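Local coordinates for COG1633: Uncharacterized conserved protein (Magnetospirillum magnetotacticum, PDB 2OH3) that is of uncharacterised function but binds zinc inside a rubrerythrin-like four-helix bundle of the ferritin clan, at residues A132-E135 and A136-V140; A47-S50 and T51-D55; D143-I146 and E147-R151; Y112-A115 and A116-A120. All blocks are in the same frame, centred on the assembly; numbering follows the deposited sequence. Where two conformers were deposited one is given.

Interaction 1 (A132-E135 and A136-V140). With ZN (zinc ion), chain B.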
ATOM      1  N   ALA A 132      16.062   7.365 -13.686  1.00 36.31           N
ATOM      2  CA  ALA A 132      15.924   6.016 -14.280  1.00 35.91           C
ATOM      3  C   ALA A 132      17.251   5.252 -14.359  1.00 36.63           C
ATOM      4  O   ALA A 132      17.286   4.050 -14.066  1.00 36.99           O
ATOM      5  CB  ALA A 132      15.356   6.120 -15.618  1.00 35.87           C
ATOM      6  N   ALA A 133      18.329   5.928 -14.766  1.00 36.75           N
ATOM      7  CA  ALA A 133      19.651   5.312 -14.842  1.00 37.15           C
ATOM      8  C   ALA A 133      20.115   4.823 -13.474  1.00 38.04           C
ATOM      9  O   ALA A 133      20.679   3.731 -13.362  1.00 36.72           O
ATOM     10  CB  ALA A 133      20.685   6.283 -15.453  1.00 36.93           C
ATOM     11  N   GLU A 134      19.901   5.631 -12.441  1.00 38.54           N
ATOM     12  CA  GLU A 134      20.268   5.194 -11.097  0.50 39.51           C
ATOM     13  C   GLU A 134      19.385   4.042 -10.584  1.00 39.38           C
ATOM     14  O   GLU A 134      19.900   3.121  -9.958  1.00 38.35           O
ATOM     15  CB  GLU A 134      20.258   6.366 -10.105  0.50 39.94           C
ATOM     16  CG  GLU A 134      20.635   5.998  -8.660  0.50 41.81           C
ATOM     17  CD  GLU A 134      22.128   5.870  -8.387  0.50 42.43           C
ATOM     18  OE1 GLU A 134      22.959   6.416  -9.146  0.50 45.76           O
ATOM     19  OE2 GLU A 134      22.467   5.229  -7.372  0.50 43.39           O
ATOM     20  N   GLU A 135      18.088   4.075 -10.836  1.00 39.28           N
ATOM     21  CA  GLU A 135      17.253   2.990 -10.385  1.00 39.32           C
ATOM     22  C   GLU A 135      17.672   1.722 -11.065  1.00 38.79           C
ATOM     23  O   GLU A 135      17.637   0.673 -10.447  1.00 39.09           O
ATOM     24  CB  GLU A 135      15.764   3.311 -10.600  1.00 39.68           C
ATOM     25  CG  GLU A 135      15.351   4.517  -9.746  1.00 40.56           C
ATOM     26  CD  GLU A 135      15.736   4.321  -8.287  1.00 41.67           C
ATOM     27  OE1 GLU A 135      15.461   3.240  -7.785  1.00 41.31           O
ATOM     28  OE2 GLU A 135      16.361   5.195  -7.662  1.00 43.40           O
ATOM     29  N   ALA A 136      18.115   1.835 -12.320  1.00 38.76           N
ATOM     30  CA  ALA A 136      18.603   0.704 -13.126  1.00 38.66           C
ATOM     31  C   ALA A 136      19.833   0.074 -12.512  1.00 38.65           C
ATOM     32  O   ALA A 136      19.998  -1.148 -12.518  1.00 38.40           O
ATOM     33  CB  ALA A 136      18.909   1.152 -14.566  1.00 37.89           C
ATOM     34  N   GLU A 137      20.687   0.901 -11.926  1.00 39.61           N
ATOM     35  CA  GLU A 137      21.853   0.367 -11.222  1.00 40.05           C
ATOM     36  C   GLU A 137      21.397  -0.407  -9.998  1.00 38.54           C
ATOM     37  O   GLU A 137      22.062  -1.332  -9.588  1.00 37.96           O
ATOM     38  CB  GLU A 137      22.777   1.479 -10.780  1.00 40.16           C
ATOM     39  CG  GLU A 137      23.487   2.121 -11.900  1.00 45.03           C
ATOM     40  CD  GLU A 137      24.348   3.265 -11.405  1.00 52.87           C
ATOM     41  OE1 GLU A 137      25.437   2.991 -10.855  1.00 57.88           O
ATOM     42  OE2 GLU A 137      23.934   4.440 -11.547  1.00 58.99           O
ATOM     43  N   HIS A 138      20.283  -0.013  -9.397  1.00 37.65           N
ATOM     44  CA  HIS A 138      19.772  -0.753  -8.217  1.00 37.63           C
ATOM     45  C   HIS A 138      19.250  -2.119  -8.584  1.00 37.50           C
ATOM     46  O   HIS A 138      19.469  -3.093  -7.861  1.00 36.85           O
ATOM     47  CB  HIS A 138      18.676   0.012  -7.530  1.00 38.17           C
ATOM     48  CG  HIS A 138      19.128   1.325  -6.991  1.00 38.02           C
ATOM     49  ND1 HIS A 138      18.261   2.251  -6.453  1.00 38.79           N
ATOM     50  CD2 HIS A 138      20.364   1.872  -6.907  1.00 40.78           C
ATOM     51  CE1 HIS A 138      18.941   3.317  -6.073  1.00 37.11           C
ATOM     52  NE2 HIS A 138      20.219   3.110  -6.318  1.00 37.49           N
ATOM     53  N   VAL A 139      18.584  -2.190  -9.728  1.00 36.75           N
ATOM     54  CA  VAL A 139      18.050  -3.446 -10.213  1.00 37.53           C
ATOM     55  C   VAL A 139      19.209  -4.382 -10.472  1.00 37.47           C
ATOM     56  O   VAL A 139      19.192  -5.514 -10.011  1.00 39.15           O
ATOM     57  CB  VAL A 139      17.198  -3.240 -11.484  1.00 37.03           C
ATOM     58  CG1 VAL A 139      16.743  -4.557 -12.055  1.00 38.84           C
ATOM     59  CG2 VAL A 139      15.989  -2.369 -11.145  1.00 36.99           C
ATOM     60  N   VAL A 140      20.229  -3.905 -11.175  1.00 37.76           N
ATOM     61  CA  VAL A 140      21.398  -4.724 -11.472  1.00 38.13           C
ATOM     62  C   VAL A 140      22.067  -5.235 -10.189  1.00 37.76           C
ATOM     63  O   VAL A 140      22.429  -6.392 -10.112  1.00 36.18           O
ATOM     64  CB  VAL A 140      22.415  -3.939 -12.325  1.00 38.89           C
ATOM     65  CG1 VAL A 140      23.752  -4.680 -12.416  1.00 40.11           C
ATOM     66  CG2 VAL A 140      21.833  -3.681 -13.734  1.00 39.31           C
TER
HETATM   67 ZN    ZN B 300      16.201   2.277  -6.361  1.00 27.11          ZN

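Interaction 2 (A47-S50 and T51-D55)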
ATOM      1  N   ALA A  47      17.499   2.061   2.055  1.00 35.82           N
ATOM      2  CA  ALA A  47      16.643   2.954   2.816  1.00 36.48           C
ATOM      3  C   ALA A  47      17.388   4.282   2.994  1.00 37.25           C
ATOM      4  O   ALA A  47      16.778   5.339   3.015  1.00 35.79           O
ATOM      5  CB  ALA A  47      16.310   2.370   4.181  1.00 36.43           C
ATOM      6  N   ARG A  48      18.695   4.194   3.157  1.00 36.14           N
ATOM      7  CA  ARG A  48      19.497   5.404   3.333  1.00 37.12           C
ATOM      8  C   ARG A  48      19.590   6.199   2.053  1.00 38.39           C
ATOM      9  O   ARG A  48      19.539   7.414   2.092  1.00 39.69           O
ATOM     10  CB  ARG A  48      20.888   5.059   3.869  1.00 36.39           C
ATOM     11  CG  ARG A  48      21.798   6.272   4.030  1.00 38.03           C
ATOM     12  CD  ARG A  48      21.279   7.182   5.079  1.00 40.49           C
ATOM     13  NE  ARG A  48      22.157   8.340   5.222  1.00 43.57           N
ATOM     14  CZ  ARG A  48      21.763   9.535   5.653  1.00 46.70           C
ATOM     15  NH1 ARG A  48      20.484   9.758   5.991  1.00 49.48           N
ATOM     16  NH2 ARG A  48      22.655  10.525   5.737  1.00 45.72           N
ATOM     17  N   PHE A  49      19.737   5.519   0.914  1.00 40.33           N
ATOM     18  CA  PHE A  49      19.720   6.183  -0.373  1.00 41.68           C
ATOM     19  C   PHE A  49      18.371   6.926  -0.515  1.00 43.01           C
ATOM     20  O   PHE A  49      18.340   8.089  -0.983  1.00 41.38           O
ATOM     21  CB  PHE A  49      19.921   5.176  -1.531  1.00 42.94           C
ATOM     22  CG  PHE A  49      19.643   5.768  -2.892  1.00 44.13           C
ATOM     23  CD1 PHE A  49      18.344   5.865  -3.373  1.00 45.99           C
ATOM     24  CD2 PHE A  49      20.666   6.262  -3.668  1.00 45.78           C
ATOM     25  CE1 PHE A  49      18.069   6.432  -4.638  1.00 46.16           C
ATOM     26  CE2 PHE A  49      20.399   6.853  -4.930  1.00 46.45           C
ATOM     27  CZ  PHE A  49      19.099   6.925  -5.406  1.00 45.35           C
ATOM     28  N   SER A  50      17.257   6.275  -0.133  1.00 43.81           N
ATOM     29  CA  SER A  50      15.940   6.930  -0.230  0.50 44.35           C
ATOM     30  C   SER A  50      15.891   8.263   0.497  1.00 44.47           C
ATOM     31  O   SER A  50      15.429   9.234  -0.041  1.00 45.22           O
ATOM     32  CB  SER A  50      14.829   6.078   0.344  0.50 44.60           C
ATOM     33  OG  SER A  50      13.663   6.869   0.450  0.50 44.80           O
ATOM     34  N   THR A  51      16.345   8.284   1.733  1.00 44.55           N
ATOM     35  CA  THR A  51      16.372   9.480   2.528  1.00 44.78           C
ATOM     36  C   THR A  51      17.178  10.586   1.877  1.00 45.17           C
ATOM     37  O   THR A  51      16.716  11.730   1.812  1.00 45.02           O
ATOM     38  CB  THR A  51      16.954   9.160   3.889  1.00 45.27           C
ATOM     39  OG1 THR A  51      16.117   8.170   4.491  1.00 45.16           O
ATOM     40  CG2 THR A  51      17.035  10.384   4.746  1.00 45.56           C
ATOM     41  N   LEU A  52      18.379  10.246   1.414  1.00 45.36           N
ATOM     42  CA  LEU A  52      19.274  11.212   0.783  1.00 46.14           C
ATOM     43  C   LEU A  52      18.699  11.780  -0.501  1.00 46.33           C
ATOM     44  O   LEU A  52      18.680  12.995  -0.710  1.00 46.51           O
ATOM     45  CB  LEU A  52      20.636  10.570   0.502  1.00 45.77           C
ATOM     46  CG  LEU A  52      21.481  10.266   1.731  1.00 45.25           C
ATOM     47  CD1 LEU A  52      22.720   9.525   1.317  1.00 44.76           C
ATOM     48  CD2 LEU A  52      21.861  11.545   2.464  1.00 45.84           C
ATOM     49  N   HIS A  53      18.217  10.886  -1.346  1.00 46.97           N
ATOM     50  CA  HIS A  53      17.591  11.238  -2.605  1.00 47.75           C
ATOM     51  C   HIS A  53      16.264  11.990  -2.429  1.00 45.76           C
ATOM     52  O   HIS A  53      16.014  13.009  -3.077  1.00 44.15           O
ATOM     53  CB  HIS A  53      17.336   9.962  -3.458  1.00 48.66           C
ATOM     54  CG  HIS A  53      17.176  10.252  -4.916  1.00 52.95           C
ATOM     55  ND1 HIS A  53      16.084   9.842  -5.657  1.00 54.56           N
ATOM     56  CD2 HIS A  53      17.966  10.961  -5.767  1.00 58.62           C
ATOM     57  CE1 HIS A  53      16.218  10.275  -6.903  1.00 55.56           C
ATOM     58  NE2 HIS A  53      17.351  10.950  -6.998  1.00 57.82           N
ATOM     59  N   GLY A  54      15.416  11.469  -1.560  1.00 43.97           N
ATOM     60  CA  GLY A  54      14.205  12.164  -1.178  1.00 42.61           C
ATOM     61  C   GLY A  54      14.465  13.581  -0.723  1.00 42.02           C
ATOM     62  O   GLY A  54      13.680  14.476  -1.035  1.00 40.60           O
ATOM     63  N   ASP A  55      15.536  13.793   0.038  1.00 41.43           N
ATOM     64  CA  ASP A  55      15.861  15.130   0.539  1.00 41.90           C
ATOM     65  C   ASP A  55      16.209  16.072  -0.624  1.00 40.86           C
ATOM     66  O   ASP A  55      15.793  17.230  -0.636  1.00 40.24           O
ATOM     67  CB  ASP A  55      17.003  15.089   1.563  1.00 42.95           C
ATOM     68  CG  ASP A  55      16.559  14.557   2.946  1.00 45.11           C
ATOM     69  OD1 ASP A  55      15.342  14.490   3.256  1.00 47.90           O
ATOM     70  OD2 ASP A  55      17.458  14.202   3.726  1.00 50.76           O
TER
HETATM   71  O   HOH W   1      18.123   7.809   6.754  1.00 35.34           O

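Interaction 3 (D143-I146 and E147-R151)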
ATOM      1  N   ASP A 143      19.933  -7.972  -8.695  1.00 39.49           N
ATOM      2  CA  ASP A 143      20.156  -9.178  -9.534  1.00 40.09           C
ATOM      3  C   ASP A 143      21.393  -9.968  -9.122  1.00 41.40           C
ATOM      4  O   ASP A 143      21.369 -11.190  -9.115  1.00 40.42           O
ATOM      5  CB  ASP A 143      20.324  -8.816 -11.010  1.00 40.08           C
ATOM      6  CG  ASP A 143      19.016  -8.450 -11.706  1.00 40.31           C
ATOM      7  OD1 ASP A 143      17.941  -8.802 -11.205  1.00 39.92           O
ATOM      8  OD2 ASP A 143      19.077  -7.830 -12.798  1.00 40.16           O
ATOM      9  N   LYS A 144      22.477  -9.260  -8.824  1.00 43.32           N
ATOM     10  CA  LYS A 144      23.732  -9.880  -8.375  1.00 45.36           C
ATOM     11  C   LYS A 144      23.546 -10.557  -7.021  1.00 45.79           C
ATOM     12  O   LYS A 144      24.106 -11.620  -6.762  1.00 46.08           O
ATOM     13  CB  LYS A 144      24.860  -8.829  -8.302  1.00 45.41           C
ATOM     14  CG  LYS A 144      25.388  -8.425  -9.675  1.00 47.74           C
ATOM     15  CD  LYS A 144      26.203  -7.136  -9.637  1.00 48.23           C
ATOM     16  CE  LYS A 144      26.978  -6.920 -10.950  1.00 51.57           C
ATOM     17  NZ  LYS A 144      27.740  -5.614 -10.954  1.00 53.39           N
ATOM     18  N   TRP A 145      22.735  -9.948  -6.165  1.00 46.94           N
ATOM     19  CA  TRP A 145      22.419 -10.537  -4.866  1.00 48.05           C
ATOM     20  C   TRP A 145      21.564 -11.777  -4.997  1.00 47.32           C
ATOM     21  O   TRP A 145      21.848 -12.801  -4.376  1.00 46.93           O
ATOM     22  CB  TRP A 145      21.764  -9.507  -3.946  1.00 50.54           C
ATOM     23  CG  TRP A 145      22.811  -8.819  -3.200  1.00 52.54           C
ATOM     24  CD1 TRP A 145      23.437  -7.643  -3.534  1.00 55.61           C
ATOM     25  CD2 TRP A 145      23.455  -9.304  -2.018  1.00 55.98           C
ATOM     26  NE1 TRP A 145      24.427  -7.360  -2.613  1.00 56.93           N
ATOM     27  CE2 TRP A 145      24.461  -8.369  -1.675  1.00 58.67           C
ATOM     28  CE3 TRP A 145      23.260 -10.425  -1.193  1.00 57.02           C
ATOM     29  CZ2 TRP A 145      25.280  -8.529  -0.531  1.00 56.92           C
ATOM     30  CZ3 TRP A 145      24.079 -10.585  -0.066  1.00 55.94           C
ATOM     31  CH2 TRP A 145      25.065  -9.641   0.253  1.00 55.56           C
ATOM     32  N   ILE A 146      20.531 -11.677  -5.817  1.00 46.10           N
ATOM     33  CA  ILE A 146      19.606 -12.771  -6.023  1.00 45.80           C
ATOM     34  C   ILE A 146      20.404 -13.981  -6.540  1.00 46.24           C
ATOM     35  O   ILE A 146      20.225 -15.087  -6.048  1.00 46.41           O
ATOM     36  CB  ILE A 146      18.434 -12.316  -6.949  1.00 45.35           C
ATOM     37  CG1 ILE A 146      17.491 -11.406  -6.176  1.00 43.61           C
ATOM     38  CG2 ILE A 146      17.628 -13.485  -7.481  1.00 45.69           C
ATOM     39  CD1 ILE A 146      16.673 -10.515  -7.031  1.00 42.51           C
ATOM     40  N   GLU A 147      21.312 -13.762  -7.493  1.00 46.88           N
ATOM     41  CA  GLU A 147      22.240 -14.812  -7.968  1.00 47.25           C
ATOM     42  C   GLU A 147      22.956 -15.595  -6.860  1.00 47.04           C
ATOM     43  O   GLU A 147      23.055 -16.802  -6.917  1.00 47.25           O
ATOM     44  CB  GLU A 147      23.343 -14.176  -8.808  1.00 47.66           C
ATOM     45  CG  GLU A 147      23.021 -13.926 -10.239  1.00 48.90           C
ATOM     46  CD  GLU A 147      24.293 -13.877 -11.070  1.00 52.10           C
ATOM     47  OE1 GLU A 147      24.922 -12.797 -11.129  1.00 53.36           O
ATOM     48  OE2 GLU A 147      24.674 -14.929 -11.647  1.00 53.88           O
ATOM     49  N   LYS A 148      23.482 -14.889  -5.868  1.00 47.66           N
ATOM     50  CA  LYS A 148      24.302 -15.496  -4.820  1.00 48.23           C
ATOM     51  C   LYS A 148      23.457 -16.012  -3.634  1.00 48.06           C
ATOM     52  O   LYS A 148      23.963 -16.662  -2.711  1.00 47.10           O
ATOM     53  CB  LYS A 148      25.366 -14.487  -4.349  1.00 48.83           C
ATOM     54  CG  LYS A 148      26.296 -13.997  -5.481  1.00 50.38           C
ATOM     55  CD  LYS A 148      27.352 -15.060  -5.868  1.00 53.02           C
ATOM     56  CE  LYS A 148      28.060 -14.792  -7.228  1.00 53.41           C
ATOM     57  NZ  LYS A 148      27.733 -15.807  -8.305  1.00 54.33           N
ATOM     58  N   THR A 149      22.163 -15.732  -3.675  1.00 48.08           N
ATOM     59  CA  THR A 149      21.273 -16.025  -2.571  1.00 48.08           C
ATOM     60  C   THR A 149      20.649 -17.418  -2.737  1.00 48.92           C
ATOM     61  O   THR A 149      19.975 -17.667  -3.715  1.00 48.79           O
ATOM     62  CB  THR A 149      20.157 -14.971  -2.490  1.00 47.63           C
ATOM     63  OG1 THR A 149      20.721 -13.696  -2.136  1.00 45.63           O
ATOM     64  CG2 THR A 149      19.147 -15.359  -1.451  1.00 46.88           C
ATOM     65  N   PRO A 150      20.841 -18.321  -1.758  1.00 50.40           N
ATOM     66  CA  PRO A 150      20.276 -19.668  -1.941  1.00 51.34           C
ATOM     67  C   PRO A 150      18.744 -19.667  -1.911  1.00 52.43           C
ATOM     68  O   PRO A 150      18.141 -18.826  -1.250  1.00 52.48           O
ATOM     69  CB  PRO A 150      20.846 -20.465  -0.758  1.00 51.62           C
ATOM     70  CG  PRO A 150      21.123 -19.450   0.303  1.00 51.18           C
ATOM     71  CD  PRO A 150      21.514 -18.170  -0.454  1.00 50.52           C
ATOM     72  N   ARG A 151      18.135 -20.606  -2.633  1.00 53.31           N
ATOM     73  CA  ARG A 151      16.682 -20.689  -2.739  1.00 54.38           C
ATOM     74  C   ARG A 151      16.135 -21.507  -1.573  1.00 54.75           C
ATOM     75  O   ARG A 151      16.583 -22.628  -1.356  1.00 55.10           O
ATOM     76  CB  ARG A 151      16.273 -21.372  -4.049  1.00 54.74           C
ATOM     77  CG  ARG A 151      17.078 -20.966  -5.278  1.00 56.08           C
ATOM     78  CD  ARG A 151      17.276 -19.483  -5.337  1.00 57.26           C
ATOM     79  NE  ARG A 151      17.518 -19.000  -6.696  1.00 58.35           N
ATOM     80  CZ  ARG A 151      18.332 -17.989  -7.000  1.00 58.51           C
ATOM     81  NH1 ARG A 151      18.975 -17.338  -6.049  1.00 58.95           N
ATOM     82  NH2 ARG A 151      18.493 -17.610  -8.261  1.00 58.88           N
TER
HETATM   83  O   HOH W   2      26.214 -12.392  -8.449  1.00 46.79           O

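Interaction 4 (Y112-A115 and A116-A120)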
ATOM      1  N   TYR A 112      10.054   6.574 -14.121  1.00 36.88           N
ATOM      2  CA  TYR A 112      11.011   7.578 -14.539  1.00 36.55           C
ATOM      3  C   TYR A 112      11.283   7.539 -16.044  1.00 36.62           C
ATOM      4  O   TYR A 112      11.301   8.565 -16.683  1.00 36.10           O
ATOM      5  CB  TYR A 112      12.296   7.427 -13.750  1.00 36.90           C
ATOM      6  CG  TYR A 112      12.151   7.788 -12.266  1.00 36.32           C
ATOM      7  CD1 TYR A 112      11.496   8.933 -11.855  1.00 38.79           C
ATOM      8  CD2 TYR A 112      12.668   6.947 -11.290  1.00 37.34           C
ATOM      9  CE1 TYR A 112      11.376   9.252 -10.461  1.00 37.30           C
ATOM     10  CE2 TYR A 112      12.553   7.225  -9.943  1.00 37.68           C
ATOM     11  CZ  TYR A 112      11.924   8.384  -9.526  1.00 40.15           C
ATOM     12  OH  TYR A 112      11.825   8.633  -8.164  1.00 38.06           O
ATOM     13  N   LYS A 113      11.486   6.360 -16.612  1.00 36.29           N
ATOM     14  CA  LYS A 113      11.721   6.261 -18.054  1.00 37.98           C
ATOM     15  C   LYS A 113      10.550   6.765 -18.889  1.00 38.49           C
ATOM     16  O   LYS A 113      10.727   7.381 -19.943  1.00 37.70           O
ATOM     17  CB  LYS A 113      11.968   4.809 -18.428  1.00 38.57           C
ATOM     18  CG  LYS A 113      13.309   4.271 -17.997  1.00 41.16           C
ATOM     19  CD  LYS A 113      13.392   2.767 -18.235  1.00 45.05           C
ATOM     20  CE  LYS A 113      13.444   2.398 -19.689  1.00 46.86           C
ATOM     21  NZ  LYS A 113      14.658   2.991 -20.328  1.00 49.36           N
ATOM     22  N   GLU A 114       9.347   6.440 -18.437  1.00 38.74           N
ATOM     23  CA  GLU A 114       8.118   6.822 -19.126  1.00 40.03           C
ATOM     24  C   GLU A 114       7.911   8.350 -19.073  1.00 39.24           C
ATOM     25  O   GLU A 114       7.498   8.967 -20.047  1.00 38.57           O
ATOM     26  CB  GLU A 114       6.938   6.095 -18.443  1.00 40.78           C
ATOM     27  CG  GLU A 114       5.668   6.010 -19.226  1.00 45.12           C
ATOM     28  CD  GLU A 114       5.789   5.081 -20.414  1.00 51.24           C
ATOM     29  OE1 GLU A 114       6.652   4.163 -20.386  1.00 53.40           O
ATOM     30  OE2 GLU A 114       5.018   5.285 -21.381  1.00 53.70           O
ATOM     31  N   ALA A 115       8.207   8.949 -17.923  1.00 39.11           N
ATOM     32  CA  ALA A 115       8.117  10.382 -17.761  1.00 39.42           C
ATOM     33  C   ALA A 115       9.137  11.084 -18.655  1.00 40.03           C
ATOM     34  O   ALA A 115       8.792  12.015 -19.383  1.00 40.41           O
ATOM     35  CB  ALA A 115       8.319  10.758 -16.317  1.00 39.73           C
ATOM     36  N   ALA A 116      10.382  10.633 -18.633  1.00 40.04           N
ATOM     37  CA  ALA A 116      11.409  11.232 -19.478  1.00 40.91           C
ATOM     38  C   ALA A 116      11.085  11.164 -20.998  1.00 41.69           C
ATOM     39  O   ALA A 116      11.415  12.069 -21.752  1.00 42.36           O
ATOM     40  CB  ALA A 116      12.748  10.575 -19.195  1.00 41.01           C
ATOM     41  N   ALA A 117      10.408  10.104 -21.417  1.00 41.80           N
ATOM     42  CA  ALA A 117      10.045   9.897 -22.812  1.00 41.96           C
ATOM     43  C   ALA A 117       8.841  10.721 -23.234  1.00 42.12           C
ATOM     44  O   ALA A 117       8.782  11.198 -24.365  1.00 42.90           O
ATOM     45  CB  ALA A 117       9.750   8.440 -23.031  1.00 42.20           C
ATOM     46  N   ASN A 118       7.869  10.876 -22.344  1.00 41.73           N
ATOM     47  CA  ASN A 118       6.582  11.457 -22.725  1.00 41.92           C
ATOM     48  C   ASN A 118       6.329  12.896 -22.304  1.00 40.44           C
ATOM     49  O   ASN A 118       5.351  13.490 -22.738  1.00 40.18           O
ATOM     50  CB  ASN A 118       5.429  10.581 -22.212  1.00 42.38           C
ATOM     51  CG  ASN A 118       5.419   9.228 -22.852  1.00 44.28           C
ATOM     52  OD1 ASN A 118       5.178   8.223 -22.200  1.00 49.47           O
ATOM     53  ND2 ASN A 118       5.712   9.186 -24.128  1.00 46.33           N
ATOM     54  N   SER A 119       7.182  13.450 -21.457  1.00 39.55           N
ATOM     55  CA  SER A 119       7.020  14.822 -20.996  0.50 38.85           C
ATOM     56  C   SER A 119       7.692  15.770 -21.974  1.00 38.58           C
ATOM     57  O   SER A 119       8.737  15.446 -22.539  1.00 38.86           O
ATOM     58  CB  SER A 119       7.625  15.001 -19.610  0.50 38.77           C
ATOM     59  OG  SER A 119       7.538  16.347 -19.196  0.50 37.84           O
ATOM     60  N   ALA A 120       7.087  16.933 -22.177  1.00 37.77           N
ATOM     61  CA  ALA A 120       7.656  17.976 -23.021  1.00 37.40           C
ATOM     62  C   ALA A 120       8.629  18.889 -22.238  1.00 37.15           C
ATOM     63  O   ALA A 120       9.475  19.546 -22.842  1.00 36.92           O
ATOM     64  CB  ALA A 120       6.534  18.796 -23.646  1.00 37.38           C
TER

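Interaction 1 (A132-E135 and A136-V140)
E135 and H138, one helical turn apart, hold the same zinc ion, and together they form the E-x-x-H metal-binding motif familiar from the four-helix bundles of rubrerythrins and ferritins. The metal bonds come first. E135 binds through OE1, 1.9 Å from the zinc, while its OE2 stays 3.2 Å from the metal, which makes this carboxylate essentially monodentate. H138 binds through ND1 at 2.1 Å. Carboxylate and imidazole planes stand almost perpendicular, 89° apart. E135 can turn back to the metal because its chain bends at chi2 (-52°), and E105 of helix 94-118 completes the protein's share of the site.

Among the hydrogen bonds, one involves side chains: in one of two modelled positions of E134, the far nitrogen of the same imidazole, H138 NE2, donates to E134 OE2 over 3.3 Å. It is a bent bond, with an N-H...O angle of 137°, and it reaches the anti side of the carboxylate. Placed so, E134 would act from the second shell and help to fix the rotation of a ring pinned to zinc at its other nitrogen. The rest is ordinary helix backbone, as in V139 N to E135 O.

Charge and packing make up the remainder. In that same conformer E134 OE1 comes within 3.3 Å of E137 OE2, a contact of like charges. F49 of helix 37-61 touches E134 and E135, and A136 rests on M109. On one face of the H138 ring, offset toward its rim, lies the backbone oxygen E134 O, 3.3 Å from CD2.

Interaction 2 (A47-S50 and T51-D55)
F49 reaches forward along its helix to H53, and the two side chains lie side by side, pointing the same way. From CB, the F49 chain leaves with CG opposite the backbone N (chi1 169°), which carries the ring outward from the helix beside H53. Farther out, CE1 lies 3.8 Å from H53 CB, a methylene that sits over the ring face in a CH-pi contact. At the tip, CZ stands 3.9 Å from H53 CG, over one face of the imidazole and near its rim. The rings are only 25° from parallel but slid so far apart that they barely overlap. This is an i to i+4 pair on helix 37-61 of the rubrerythrin-like bundle, and the F49 ring also meets H138, a zinc ligand, edge to face. An alanine here would remove that ring and is likely to leave the H53 methylene and the H138 imidazole without their aromatic neighbour. H53 ND1 is hydrogen-bonded to E17 of helix 6-33. Round the helix, the R48 guanidinium lays one face on L52, with NH2 3.5 Å from CD2, while a water links R48 NH1 to T51 OG1, 3.0 Å from the latter.

Interaction 3 (D143-I146 and E147-R151)
I146 O is gripped by two donors that come from opposite faces of its carbonyl plane. R151 NH1 reaches it at 2.6 Å, with I146 O at the edge of the guanidinium and in its plane; T149 N comes in at 3.1 Å, well above the carbonyl plane. R151 NH1 also donates to T149 O, 2.6 Å away, so this one nitrogen ties the last turn of the helix to the chain that leaves it. The bend at chi2 (-44°) folds R151 back over this end.

The carbonyl one residue before, W145 O, takes a bond from T149 OG1 at 2.7 Å. The hydroxyl can do this because it lies beside its own backbone N (chi1 -67°), and it approaches well out of the carbonyl plane. A valine in its place would lack the hydroxyl and would probably cost W145 O this short bond, with K148 N giving it a weak one. A water bridges K144 O and E147 OE1, donating to both.

These bonds close the C-terminal end of helix 122-148, where the last carbonyls run out of helical N-H partners and side chains from the following loop take over. Toward helix 94-118, I146 and T149 both rest on L98, and D143 makes a salt bridge with R102; W145 packs against D38 and V42 of helix 37-61.

Interaction 4 (Y112-A115 and A116-A120)
A115 O accepts twice at this helix end: from S119 N at 3.0 Å and, weakly, from N118 N at 3.3 Å. N118 N is shared, since it also bonds E114 O at 3.0 Å. The preceding turn is regular, with A116 N to Y112 O at an N-H...O angle of 171° and A117 N to K113 O rather more bent.

Side chains add little across this stretch. A117 CB lies 3.4 Å from K113 O, and the S119 CB methylene packs at 3.2 Å against A115 O, the oxygen its own N-H bonds.

Farther out, other parts of the chain fix this end. In one of its two modelled positions S119 OG is hydrogen-bonded to Y4 O and to D121 N, and K125 NZ bonds both A116 O and S119 O, bringing a positive charge to the carbonyl end of the helix. A115 packs on F9 of helix 6-33, while Y112 meets F131 edge to face and touches E135, a zinc ligand.

S119 is the first residue to leave helical phi/psi, so the turn is the C-terminal end of helix 94-118, leading through a short connection into helix 122-148 of the antiparallel helical hairpin in this rubrerythrin-like bundle.

Along the chain the order is interaction 2 on helix 37-61, interaction 4 at the end of helix 94-118, then interactions 1 and 3 on helix 122-148. Interaction 1 lies by the zinc, its centre about 15 Å from that of interaction 2 and 16 Å from that of interaction 4, and it touches both: F49 packs on H138, E134 and E135, and Y112 and K113 on A132. Interaction 3 follows directly on the same helix, its centre about 17 Å from that of interaction 1. Interactions 3 and 4 are farthest apart, with centres about 31 Å from each other, closing two helix ends while interactions 1 and 2 build the metal region between.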